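Local structure of BH2602 protein (Bacillus halodurans, 3NWZ) at residues A[36-41]-A[48-53]; A[84-89]-A[153-158]; A[99-104]-A[130-135]. The protein probably hydrolyses acyl-CoA thioesters as a hotdog-fold thioesterase of the PaaI type, and binds coenzyme A. One frame throughout, in Å; residues are numbered along the deposited sequence.

Interaction 1: A[36-41]-A[48-53]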
ATOM      1  N   LEU A  36     -12.228  30.876   1.655  1.00 49.37           N
ATOM      2  CA  LEU A  36     -11.630  31.778   0.667  1.00 49.88           C
ATOM      3  C   LEU A  36     -11.225  33.105   1.300  1.00 51.88           C
ATOM      4  O   LEU A  36     -10.231  33.708   0.929  1.00 53.05           O
ATOM      5  CB  LEU A  36     -12.639  32.050  -0.452  1.00 39.23           C
ATOM      6  CG  LEU A  36     -13.393  30.855  -1.058  1.00 31.79           C
ATOM      7  CD1 LEU A  36     -14.396  31.363  -2.089  1.00 28.97           C
ATOM      8  CD2 LEU A  36     -12.411  29.882  -1.698  1.00 23.08           C
ATOM      9  N   LEU A  37     -12.023  33.541   2.263  1.00 50.26           N
ATOM     10  CA  LEU A  37     -11.798  34.786   2.976  1.00 47.87           C
ATOM     11  C   LEU A  37     -10.596  34.655   3.902  1.00 50.01           C
ATOM     12  O   LEU A  37      -9.782  35.570   4.007  1.00 64.17           O
ATOM     13  CB  LEU A  37     -13.062  35.140   3.773  1.00 55.01           C
ATOM     14  CG  LEU A  37     -13.513  36.600   3.846  1.00 56.29           C
ATOM     15  CD1 LEU A  37     -13.232  37.296   2.536  1.00 61.74           C
ATOM     16  CD2 LEU A  37     -14.996  36.655   4.177  1.00 57.03           C
ATOM     17  N   ALA A  38     -10.490  33.515   4.574  1.00 49.25           N
ATOM     18  CA  ALA A  38      -9.368  33.266   5.474  1.00 50.92           C
ATOM     19  C   ALA A  38      -8.154  32.963   4.606  1.00 53.72           C
ATOM     20  O   ALA A  38      -7.005  33.052   5.056  1.00 60.09           O
ATOM     21  CB  ALA A  38      -9.674  32.079   6.406  1.00 44.90           C
ATOM     22  N   LYS A  39      -8.422  32.596   3.355  1.00 46.52           N
ATOM     23  CA  LYS A  39      -7.351  32.309   2.417  1.00 45.85           C
ATOM     24  C   LYS A  39      -6.616  33.595   2.069  1.00 48.31           C
ATOM     25  O   LYS A  39      -5.397  33.658   2.218  1.00 36.32           O
ATOM     26  CB  LYS A  39      -7.891  31.656   1.138  1.00 40.44           C
ATOM     27  CG  LYS A  39      -6.841  31.410   0.025  1.00 37.66           C
ATOM     28  CD  LYS A  39      -5.697  30.501   0.472  1.00 40.97           C
ATOM     29  CE  LYS A  39      -4.743  30.178  -0.682  1.00 46.71           C
ATOM     30  NZ  LYS A  39      -4.090  31.402  -1.229  1.00 45.09           N
ATOM     31  N   GLN A  40      -7.335  34.628   1.631  1.00 46.67           N
ATOM     32  CA  GLN A  40      -6.651  35.870   1.266  1.00 58.11           C
ATOM     33  C   GLN A  40      -5.970  36.560   2.443  1.00 64.95           C
ATOM     34  O   GLN A  40      -4.972  37.256   2.252  1.00 68.09           O
ATOM     35  CB  GLN A  40      -7.585  36.855   0.543  1.00 46.23           C
ATOM     36  CG  GLN A  40      -8.906  37.101   1.209  1.00 50.63           C
ATOM     37  CD  GLN A  40      -9.644  38.273   0.596  1.00 54.53           C
ATOM     38  OE1 GLN A  40      -9.668  38.443  -0.625  1.00 46.34           O
ATOM     39  NE2 GLN A  40     -10.260  39.084   1.441  1.00 51.40           N
ATOM     40  N   GLU A  41      -6.479  36.363   3.656  1.00 65.34           N
ATOM     41  CA  GLU A  41      -5.842  36.984   4.818  1.00 70.23           C
ATOM     42  C   GLU A  41      -4.537  36.239   5.103  1.00 60.74           C
ATOM     43  O   GLU A  41      -3.757  36.619   5.979  1.00 54.68           O
ATOM     44  CB  GLU A  41      -6.749  36.917   6.046  1.00 79.09           C
ATOM     45  CG  GLU A  41      -6.202  37.715   7.217  1.00 94.17           C
ATOM     46  CD  GLU A  41      -7.040  37.585   8.470  1.00104.81           C
ATOM     47  OE1 GLU A  41      -6.747  38.305   9.449  1.00109.21           O
ATOM     48  OE2 GLU A  41      -7.984  36.762   8.478  1.00106.72           O
ATOM     49  N   LEU A  48      -7.266  24.251  -0.050  1.00 54.79           N
ATOM     50  CA  LEU A  48      -7.707  22.983   0.512  1.00 47.58           C
ATOM     51  C   LEU A  48      -7.733  23.012   2.037  1.00 45.27           C
ATOM     52  O   LEU A  48      -8.735  22.652   2.646  1.00 39.13           O
ATOM     53  CB  LEU A  48      -6.809  21.854   0.012  1.00 46.31           C
ATOM     54  CG  LEU A  48      -7.600  20.684  -0.588  1.00 65.27           C
ATOM     55  CD1 LEU A  48      -8.245  19.835   0.517  1.00 71.29           C
ATOM     56  CD2 LEU A  48      -8.663  21.231  -1.545  1.00 70.12           C
ATOM     57  N   ALA A  49      -6.627  23.450   2.635  1.00 42.82           N
ATOM     58  CA  ALA A  49      -6.496  23.558   4.083  1.00 38.26           C
ATOM     59  C   ALA A  49      -7.509  24.585   4.569  1.00 37.96           C
ATOM     60  O   ALA A  49      -8.254  24.347   5.519  1.00 41.09           O
ATOM     61  CB  ALA A  49      -5.093  24.003   4.435  1.00 37.28           C
ATOM     62  N   SER A  50      -7.531  25.731   3.895  1.00 39.60           N
ATOM     63  CA  SER A  50      -8.454  26.815   4.220  1.00 41.36           C
ATOM     64  C   SER A  50      -9.935  26.424   4.165  1.00 52.50           C
ATOM     65  O   SER A  50     -10.711  26.788   5.053  1.00 51.06           O
ATOM     66  CB  SER A  50      -8.224  27.997   3.275  1.00 28.78           C
ATOM     67  OG  SER A  50      -9.248  28.963   3.446  1.00 40.87           O
ATOM     68  N   LEU A  51     -10.332  25.695   3.124  1.00 44.56           N
ATOM     69  CA  LEU A  51     -11.725  25.297   2.975  1.00 34.95           C
ATOM     70  C   LEU A  51     -12.066  24.098   3.823  1.00 40.23           C
ATOM     71  O   LEU A  51     -13.240  23.776   4.007  1.00 44.66           O
ATOM     72  CB  LEU A  51     -12.049  24.992   1.511  1.00 31.56           C
ATOM     73  CG  LEU A  51     -12.315  26.182   0.573  1.00 41.94           C
ATOM     74  CD1 LEU A  51     -11.376  27.333   0.863  1.00 54.53           C
ATOM     75  CD2 LEU A  51     -12.141  25.721  -0.870  1.00 38.67           C
ATOM     76  N   THR A  52     -11.055  23.418   4.347  1.00 40.24           N
ATOM     77  CA  THR A  52     -11.362  22.267   5.178  1.00 42.12           C
ATOM     78  C   THR A  52     -11.177  22.577   6.662  1.00 36.14           C
ATOM     79  O   THR A  52     -11.605  21.816   7.518  1.00 32.54           O
ATOM     80  CB  THR A  52     -10.532  21.054   4.779  1.00 48.55           C
ATOM     81  OG1 THR A  52     -11.063  19.902   5.433  1.00 63.16           O
ATOM     82  CG2 THR A  52      -9.083  21.239   5.164  1.00 51.77           C
ATOM     83  N   GLN A  53     -10.540  23.709   6.951  1.00 44.55           N
ATOM     84  CA  GLN A  53     -10.308  24.165   8.323  1.00 44.28           C
ATOM     85  C   GLN A  53      -9.429  23.265   9.224  1.00 41.82           C
ATOM     86  O   GLN A  53      -9.646  23.208  10.432  1.00 39.63           O
ATOM     87  CB  GLN A  53     -11.660  24.386   9.020  1.00 55.47           C
ATOM     88  CG  GLN A  53     -12.749  25.002   8.154  1.00 77.38           C
ATOM     89  CD  GLN A  53     -14.130  24.403   8.435  1.00 95.25           C
ATOM     90  OE1 GLN A  53     -14.593  24.386   9.578  1.00 99.82           O
ATOM     91  NE2 GLN A  53     -14.789  23.913   7.388  1.00 98.84           N
TER

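Interaction 2: A[84-89]-A[153-158]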
ATOM      1  N   GLY A  84     -11.396  10.028   0.116  1.00 58.51           N
ATOM      2  CA  GLY A  84     -10.338  10.885  -0.386  1.00 57.18           C
ATOM      3  C   GLY A  84      -9.888  11.892   0.648  1.00 47.87           C
ATOM      4  O   GLY A  84      -8.696  12.115   0.814  1.00 60.24           O
ATOM      5  N   ILE A  85     -10.826  12.515   1.349  1.00 40.94           N
ATOM      6  CA  ILE A  85     -10.441  13.483   2.375  1.00 46.23           C
ATOM      7  C   ILE A  85      -9.704  12.725   3.486  1.00 41.91           C
ATOM      8  O   ILE A  85      -8.797  13.252   4.112  1.00 38.51           O
ATOM      9  CB  ILE A  85     -11.671  14.213   2.969  1.00 52.92           C
ATOM     10  CG1 ILE A  85     -12.350  15.076   1.901  1.00 59.07           C
ATOM     11  CG2 ILE A  85     -11.246  15.103   4.120  1.00 59.20           C
ATOM     12  CD1 ILE A  85     -11.534  16.269   1.438  1.00 64.21           C
ATOM     13  N   THR A  86     -10.090  11.474   3.721  1.00 37.11           N
ATOM     14  CA  THR A  86      -9.432  10.682   4.740  1.00 34.12           C
ATOM     15  C   THR A  86      -7.963  10.504   4.364  1.00 28.62           C
ATOM     16  O   THR A  86      -7.056  10.763   5.183  1.00 24.80           O
ATOM     17  CB  THR A  86     -10.059   9.293   4.890  1.00 33.25           C
ATOM     18  OG1 THR A  86     -11.463   9.413   5.143  1.00 47.86           O
ATOM     19  CG2 THR A  86      -9.398   8.565   6.063  1.00 29.67           C
ATOM     20  N   ALA A  87      -7.735  10.059   3.126  1.00 17.87           N
ATOM     21  CA  ALA A  87      -6.379   9.849   2.609  1.00 20.66           C
ATOM     22  C   ALA A  87      -5.592  11.128   2.672  1.00 29.78           C
ATOM     23  O   ALA A  87      -4.498  11.184   3.227  1.00 31.83           O
ATOM     24  CB  ALA A  87      -6.449   9.368   1.196  1.00 21.25           C
ATOM     25  N   THR A  88      -6.158  12.175   2.100  1.00 38.33           N
ATOM     26  CA  THR A  88      -5.508  13.476   2.078  1.00 33.13           C
ATOM     27  C   THR A  88      -5.139  13.986   3.464  1.00 35.65           C
ATOM     28  O   THR A  88      -4.188  14.741   3.608  1.00 41.86           O
ATOM     29  CB  THR A  88      -6.411  14.486   1.355  1.00 30.82           C
ATOM     30  OG1 THR A  88      -6.550  14.067  -0.007  1.00 35.68           O
ATOM     31  CG2 THR A  88      -5.818  15.872   1.389  1.00 26.57           C
ATOM     32  N   LEU A  89      -5.899  13.579   4.475  1.00 29.43           N
ATOM     33  CA  LEU A  89      -5.641  13.985   5.869  1.00 30.03           C
ATOM     34  C   LEU A  89      -4.432  13.240   6.400  1.00 35.44           C
ATOM     35  O   LEU A  89      -3.499  13.852   6.905  1.00 35.89           O
ATOM     36  CB  LEU A  89      -6.844  13.665   6.765  1.00 28.27           C
ATOM     37  CG  LEU A  89      -6.793  14.122   8.224  1.00 30.99           C
ATOM     38  CD1 LEU A  89      -6.735  15.646   8.292  1.00 24.60           C
ATOM     39  CD2 LEU A  89      -8.042  13.606   8.937  1.00 33.14           C
ATOM     40  N   THR A 153     -11.138   3.764  15.044  1.00 39.72           N
ATOM     41  CA  THR A 153     -10.180   3.900  13.948  1.00 43.02           C
ATOM     42  C   THR A 153     -10.851   3.885  12.568  1.00 37.99           C
ATOM     43  O   THR A 153     -11.302   2.841  12.095  1.00 43.25           O
ATOM     44  CB  THR A 153      -9.097   2.775  13.987  1.00 50.20           C
ATOM     45  OG1 THR A 153      -8.292   2.902  15.174  1.00 49.91           O
ATOM     46  CG2 THR A 153      -8.191   2.867  12.754  1.00 48.49           C
ATOM     47  N   VAL A 154     -10.911   5.055  11.934  1.00 35.40           N
ATOM     48  CA  VAL A 154     -11.496   5.200  10.610  1.00 28.50           C
ATOM     49  C   VAL A 154     -10.586   4.550   9.580  1.00 38.65           C
ATOM     50  O   VAL A 154     -11.050   3.856   8.672  1.00 38.82           O
ATOM     51  CB  VAL A 154     -11.671   6.690  10.243  1.00 34.58           C
ATOM     52  CG1 VAL A 154     -12.163   6.837   8.794  1.00 32.15           C
ATOM     53  CG2 VAL A 154     -12.630   7.343  11.215  1.00 35.60           C
ATOM     54  N   ALA A 155      -9.286   4.768   9.719  1.00 35.06           N
ATOM     55  CA  ALA A 155      -8.347   4.174   8.783  1.00 27.59           C
ATOM     56  C   ALA A 155      -6.935   4.119   9.311  1.00 29.03           C
ATOM     57  O   ALA A 155      -6.553   4.854  10.216  1.00 42.98           O
ATOM     58  CB  ALA A 155      -8.367   4.932   7.475  1.00 31.52           C
HETATM   59  N   MSE A 156      -6.149   3.238   8.709  1.00 25.64           N
HETATM   60  CA  MSE A 156      -4.753   3.052   9.085  1.00 26.27           C
HETATM   61  C   MSE A 156      -3.960   3.002   7.765  1.00 33.67           C
HETATM   62  O   MSE A 156      -4.495   2.544   6.750  1.00 33.10           O
HETATM   63  CB  MSE A 156      -4.658   1.741   9.864  1.00 54.07           C
HETATM   64  CG  MSE A 156      -3.422   1.552  10.684  1.00 67.49           C
HETATM   65 SE   MSE A 156      -2.099   0.537   9.754  1.00 76.18          SE
HETATM   66  CE  MSE A 156      -0.609   1.758  10.058  1.00 39.14           C
ATOM     67  N   GLY A 157      -2.721   3.505   7.771  1.00 29.14           N
ATOM     68  CA  GLY A 157      -1.890   3.484   6.579  1.00 37.78           C
ATOM     69  C   GLY A 157      -0.424   3.885   6.775  1.00 34.88           C
ATOM     70  O   GLY A 157      -0.038   4.379   7.828  1.00 36.42           O
ATOM     71  N   THR A 158       0.404   3.663   5.755  1.00 37.76           N
ATOM     72  CA  THR A 158       1.815   4.032   5.819  1.00 34.24           C
ATOM     73  C   THR A 158       2.154   4.927   4.623  1.00 29.59           C
ATOM     74  O   THR A 158       1.427   4.971   3.629  1.00 40.39           O
ATOM     75  CB  THR A 158       2.757   2.770   5.809  1.00 21.74           C
ATOM     76  OG1 THR A 158       2.561   2.031   4.594  1.00 24.35           O
ATOM     77  CG2 THR A 158       2.427   1.819   7.010  1.00 17.37           C
TER

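Interaction 3: A[99-104]-A[130-135]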
ATOM      1  N   ASN A  99       8.286  16.861   7.699  1.00 49.61           N
ATOM      2  CA  ASN A  99       8.886  18.177   7.589  1.00 51.95           C
ATOM      3  C   ASN A  99       9.338  18.841   8.885  1.00 54.28           C
ATOM      4  O   ASN A  99      10.208  19.709   8.871  1.00 57.76           O
ATOM      5  CB  ASN A  99       7.951  19.073   6.783  1.00 48.05           C
ATOM      6  CG  ASN A  99       7.947  18.700   5.313  1.00 49.56           C
ATOM      7  OD1 ASN A  99       8.969  18.803   4.644  1.00 56.00           O
ATOM      8  ND2 ASN A  99       6.805  18.242   4.807  1.00 65.63           N
ATOM      9  N   ARG A 100       8.775  18.427  10.009  1.00 42.73           N
ATOM     10  CA  ARG A 100       9.192  19.003  11.270  1.00 30.82           C
ATOM     11  C   ARG A 100      10.505  18.382  11.761  1.00 39.47           C
ATOM     12  O   ARG A 100      11.226  18.982  12.565  1.00 45.30           O
ATOM     13  CB  ARG A 100       8.088  18.842  12.305  1.00 41.50           C
ATOM     14  CG  ARG A 100       7.224  20.096  12.434  1.00 58.43           C
ATOM     15  CD  ARG A 100       7.084  20.528  13.889  1.00 72.25           C
ATOM     16  NE  ARG A 100       8.370  20.667  14.587  1.00 84.41           N
ATOM     17  CZ  ARG A 100       9.095  19.654  15.071  1.00 85.92           C
ATOM     18  NH1 ARG A 100       8.671  18.402  14.940  1.00 86.62           N
ATOM     19  NH2 ARG A 100      10.245  19.893  15.695  1.00 75.77           N
ATOM     20  N   GLN A 101      10.819  17.194  11.243  1.00 32.62           N
ATOM     21  CA  GLN A 101      12.030  16.467  11.605  1.00 44.62           C
ATOM     22  C   GLN A 101      13.133  16.662  10.572  1.00 49.23           C
ATOM     23  O   GLN A 101      14.102  15.893  10.540  1.00 54.05           O
ATOM     24  CB  GLN A 101      11.723  14.976  11.727  1.00 46.25           C
ATOM     25  CG  GLN A 101      10.870  14.631  12.931  1.00 47.32           C
ATOM     26  CD  GLN A 101      11.627  14.827  14.216  1.00 57.37           C
ATOM     27  OE1 GLN A 101      12.559  14.083  14.504  1.00 70.56           O
ATOM     28  NE2 GLN A 101      11.247  15.842  14.991  1.00 51.09           N
ATOM     29  N   LEU A 102      12.987  17.684   9.732  1.00 49.22           N
ATOM     30  CA  LEU A 102      13.968  17.950   8.689  1.00 51.12           C
ATOM     31  C   LEU A 102      14.615  19.317   8.798  1.00 65.04           C
ATOM     32  O   LEU A 102      13.961  20.303   9.161  1.00 69.39           O
ATOM     33  CB  LEU A 102      13.332  17.843   7.294  1.00 39.33           C
ATOM     34  CG  LEU A 102      12.822  16.522   6.715  1.00 40.81           C
ATOM     35  CD1 LEU A 102      12.475  16.735   5.230  1.00 41.38           C
ATOM     36  CD2 LEU A 102      13.866  15.452   6.838  1.00 37.11           C
ATOM     37  N   PRO A 103      15.918  19.394   8.476  1.00 60.23           N
ATOM     38  CA  PRO A 103      16.695  20.633   8.514  1.00 62.71           C
ATOM     39  C   PRO A 103      15.963  21.756   7.778  1.00 80.23           C
ATOM     40  O   PRO A 103      15.051  21.493   6.987  1.00 85.85           O
ATOM     41  CB  PRO A 103      17.983  20.234   7.813  1.00 58.57           C
ATOM     42  CG  PRO A 103      18.179  18.838   8.322  1.00 58.19           C
ATOM     43  CD  PRO A 103      16.792  18.241   8.191  1.00 56.60           C
ATOM     44  N   ASP A 104      16.350  23.003   8.042  1.00 83.75           N
ATOM     45  CA  ASP A 104      15.722  24.136   7.372  1.00 88.28           C
ATOM     46  C   ASP A 104      15.977  24.063   5.870  1.00 81.44           C
ATOM     47  O   ASP A 104      15.101  24.389   5.067  1.00 79.27           O
ATOM     48  CB  ASP A 104      16.265  25.458   7.920  1.00 96.90           C
ATOM     49  CG  ASP A 104      15.416  26.014   9.040  1.00107.45           C
ATOM     50  OD1 ASP A 104      15.683  27.152   9.477  1.00116.73           O
ATOM     51  OD2 ASP A 104      14.479  25.317   9.482  1.00106.01           O
ATOM     52  N   ALA A 130       0.191  10.733  13.063  1.00 38.81           N
ATOM     53  CA  ALA A 130       1.334  10.145  12.378  1.00 33.19           C
ATOM     54  C   ALA A 130       2.596  10.053  13.241  1.00 38.12           C
ATOM     55  O   ALA A 130       2.816  10.890  14.118  1.00 40.28           O
ATOM     56  CB  ALA A 130       1.635  10.979  11.082  1.00 33.19           C
ATOM     57  N   SER A 131       3.423   9.040  12.961  1.00 39.29           N
ATOM     58  CA  SER A 131       4.704   8.830  13.656  1.00 38.83           C
ATOM     59  C   SER A 131       5.798   8.278  12.716  1.00 42.28           C
ATOM     60  O   SER A 131       5.550   7.426  11.871  1.00 42.60           O
ATOM     61  CB  SER A 131       4.543   7.888  14.874  1.00 37.73           C
ATOM     62  OG  SER A 131       4.344   6.537  14.510  1.00 42.18           O
ATOM     63  N   ILE A 132       7.013   8.784  12.862  1.00 39.05           N
ATOM     64  CA  ILE A 132       8.115   8.326  12.038  1.00 40.26           C
ATOM     65  C   ILE A 132       8.451   6.866  12.369  1.00 42.00           C
ATOM     66  O   ILE A 132       8.493   6.462  13.551  1.00 43.00           O
ATOM     67  CB  ILE A 132       9.351   9.194  12.254  1.00 31.71           C
ATOM     68  CG1 ILE A 132       9.031  10.644  11.889  1.00 28.46           C
ATOM     69  CG2 ILE A 132      10.510   8.658  11.424  1.00 20.12           C
ATOM     70  CD1 ILE A 132      10.209  11.553  11.971  1.00 46.40           C
ATOM     71  N   VAL A 133       8.679   6.075  11.320  1.00 31.03           N
ATOM     72  CA  VAL A 133       8.973   4.665  11.480  1.00 40.25           C
ATOM     73  C   VAL A 133      10.427   4.461  11.154  1.00 50.10           C
ATOM     74  O   VAL A 133      11.058   3.510  11.604  1.00 67.58           O
ATOM     75  CB  VAL A 133       8.106   3.833  10.518  1.00 38.40           C
ATOM     76  CG1 VAL A 133       8.434   2.344  10.663  1.00 43.98           C
ATOM     77  CG2 VAL A 133       6.618   4.119  10.793  1.00 18.35           C
ATOM     78  N   HIS A 134      10.951   5.388  10.369  1.00 40.82           N
ATOM     79  CA  HIS A 134      12.334   5.347   9.934  1.00 46.36           C
ATOM     80  C   HIS A 134      12.718   6.713   9.381  1.00 44.38           C
ATOM     81  O   HIS A 134      11.896   7.388   8.739  1.00 52.98           O
ATOM     82  CB  HIS A 134      12.524   4.290   8.843  1.00 60.31           C
ATOM     83  CG  HIS A 134      13.927   4.204   8.334  1.00 74.69           C
ATOM     84  ND1 HIS A 134      15.003   3.960   9.163  1.00 79.44           N
ATOM     85  CD2 HIS A 134      14.434   4.325   7.086  1.00 80.00           C
ATOM     86  CE1 HIS A 134      16.111   3.934   8.445  1.00 81.16           C
ATOM     87  NE2 HIS A 134      15.795   4.154   7.181  1.00 80.64           N
ATOM     88  N   GLN A 135      13.966   7.108   9.626  1.00 27.78           N
ATOM     89  CA  GLN A 135      14.471   8.391   9.152  1.00 49.95           C
ATOM     90  C   GLN A 135      15.816   8.272   8.441  1.00 50.38           C
ATOM     91  O   GLN A 135      16.867   8.443   9.067  1.00 55.93           O
ATOM     92  CB  GLN A 135      14.602   9.370  10.324  1.00 59.11           C
ATOM     93  CG  GLN A 135      14.797  10.817   9.902  1.00 57.65           C
ATOM     94  CD  GLN A 135      14.619  11.789  11.057  1.00 72.14           C
ATOM     95  OE1 GLN A 135      13.727  11.626  11.893  1.00 79.21           O
ATOM     96  NE2 GLN A 135      15.457  12.821  11.097  1.00 68.98           N
TER

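Interaction 1: A[36-41]-A[48-53]
Leu36 and Leu51 supply the greasy part of this contact between two helices, while Ser50, small as it is, buries more surface here than either of them. The CA–CB bond of Leu36 points away from the other helix, but its CG lies beside the backbone N (chi1 -47°), which brings the branch back until CD2 stands 3.8 Å from CD1 of Leu51. The two leucines cross obliquely. CD1 of Leu51 also reaches over the backbone of the first helix, 3.7 Å from N of Leu36, so this leucine covers both the side chain and the backbone of Leu36. The CB of Ser50 is directed toward helix 36-40; with OG anti to its backbone N (chi1 171°), the hydroxyl lies 3.7 Å from N of Lys39, and CB of Ala38 is a peripheral neighbour at 4.3 Å from the same OG. These are packing distances rather than bonds. Serine is small enough for the close backbone approach here: Lys39 and Ser50 are 5.9 Å apart between CA atoms. Lys39 touches Ser50 with its CB, while its bent chain carries the ammonium away to a cation-pi contact with Tyr47. The axes approach to 8.5 Å at 133°, well short of antiparallel. The pair joins helix 23-40 to the short helix 47-52; Leu51 also packs on Leu73 of the second subunit, and Thr52 on Leu68 of strand 64-69.

Interaction 2: A[84-89]-A[153-158]
No ring, amide, carboxylate or guanidinium takes part where Thr86 meets Val154 and Ala155; the contact is made by methyl groups. The flat group to consider is the peptide carbonyl of Gly84 in the same helix. The hydroxyl OG1 of Thr88 donates to Gly84 O over 3.0 Å, tilted 39° above the carbonyl plane, with a C=O...O angle of 141°. The same oxygen also accepts from Thr88 N at 2.8 Å, the normal helical bond, so two donors from one residue grip it. A threonine can fold its hydroxyl back onto its own helix in this way and turn its methyl elsewhere.

Across the contact, Thr86 divides its two branches. CG2 is anti to the backbone N and reaches the strand, 4.0 Å from CB of Ala155 and 4.3 Å from CG1 of Val154. OG1, beside the backbone N, makes a weak hydrogen bond back to His82 O. The polar end of a buried residue thus has a weak partner in the residue just before the helix, while its methyl makes the apolar contact. Alanine offers one methyl from the opposing strand, which meets CG2 at van der Waals distance, with the CA atoms 7.7 Å apart.

Val154 and Ala155 form a classic beta bulge opposite Val146, and both turn their CB atoms toward the helix. Thr86 also touches Val146, so the contact seats the central helix 83-100 on neighbouring strands 139-147 and 153-163 of the hotdog sheet.

Interaction 3: A[99-104]-A[130-135]
In the hotdog fold a long helix is wrapped by an antiparallel sheet, and here Gln101, the first residue beyond the end of helix 83-100, meets Ile132 and Gln135 of strand 125-135. The closely packed part is aliphatic. Gln101 points at the strand and turns its CG beside the backbone N (chi1 -70°), so that CB and CG lie over the tip of Ile132, whose CD1 is 3.8 Å from CB of Gln101. Ile132 can reach that far because its CG1–CD1 branch is extended (chi2 -176°). Isoleucine suits a place between helix and solvent, since its side chain also packs on Met97 of the helix.

The other side of the contact is polar and looser. Gln135, an exposed residue with CG anti to its backbone N and an extended chain, crosses Gln101 at about a right angle, the two amide planes 79° apart. They do not stack. The amide oxygens OE1 of Gln101 and OE1 of Gln135 lie 3.8 Å apart. Glutamine fits such a rim, being long enough to span from the strand while its amide can face water.

Between the two contact residues of the strand the chain turns a corner: Val133 and His134 form a classic beta bulge opposite Val141. The bulge lies at the coenzyme A region: His134, within it, and Lys137, beyond it, are CoA-binding residues, although no ligand is bound to this chain. The side chain of Gln135 is about 7 Å from that of Lys137. Beside the Gln101 backbone, NE2 of Gln135 comes within 3.4 Å of its carbonyl O.

Along the chain interaction 1 is complete before the other two begin, whereas interaction 3 (99-104 with 130-135) falls within the span bridged by interaction 2 (84-89 with 153-158). Interactions 2 and 3 share helix 83-100, one near its start and the other just beyond its end, and the same antiparallel sheet; their centres are 19 Å apart, so the sheet meets both the helix itself and the chain leaving it. Interaction 1 joins the two N-terminal helices, with its centre 21 Å from interaction 2 and 26 Å from interaction 3. Interactions 1 and 2 touch the second subunit, and interactions 2 and 3 the third, linking the fold to its four-chain assembly.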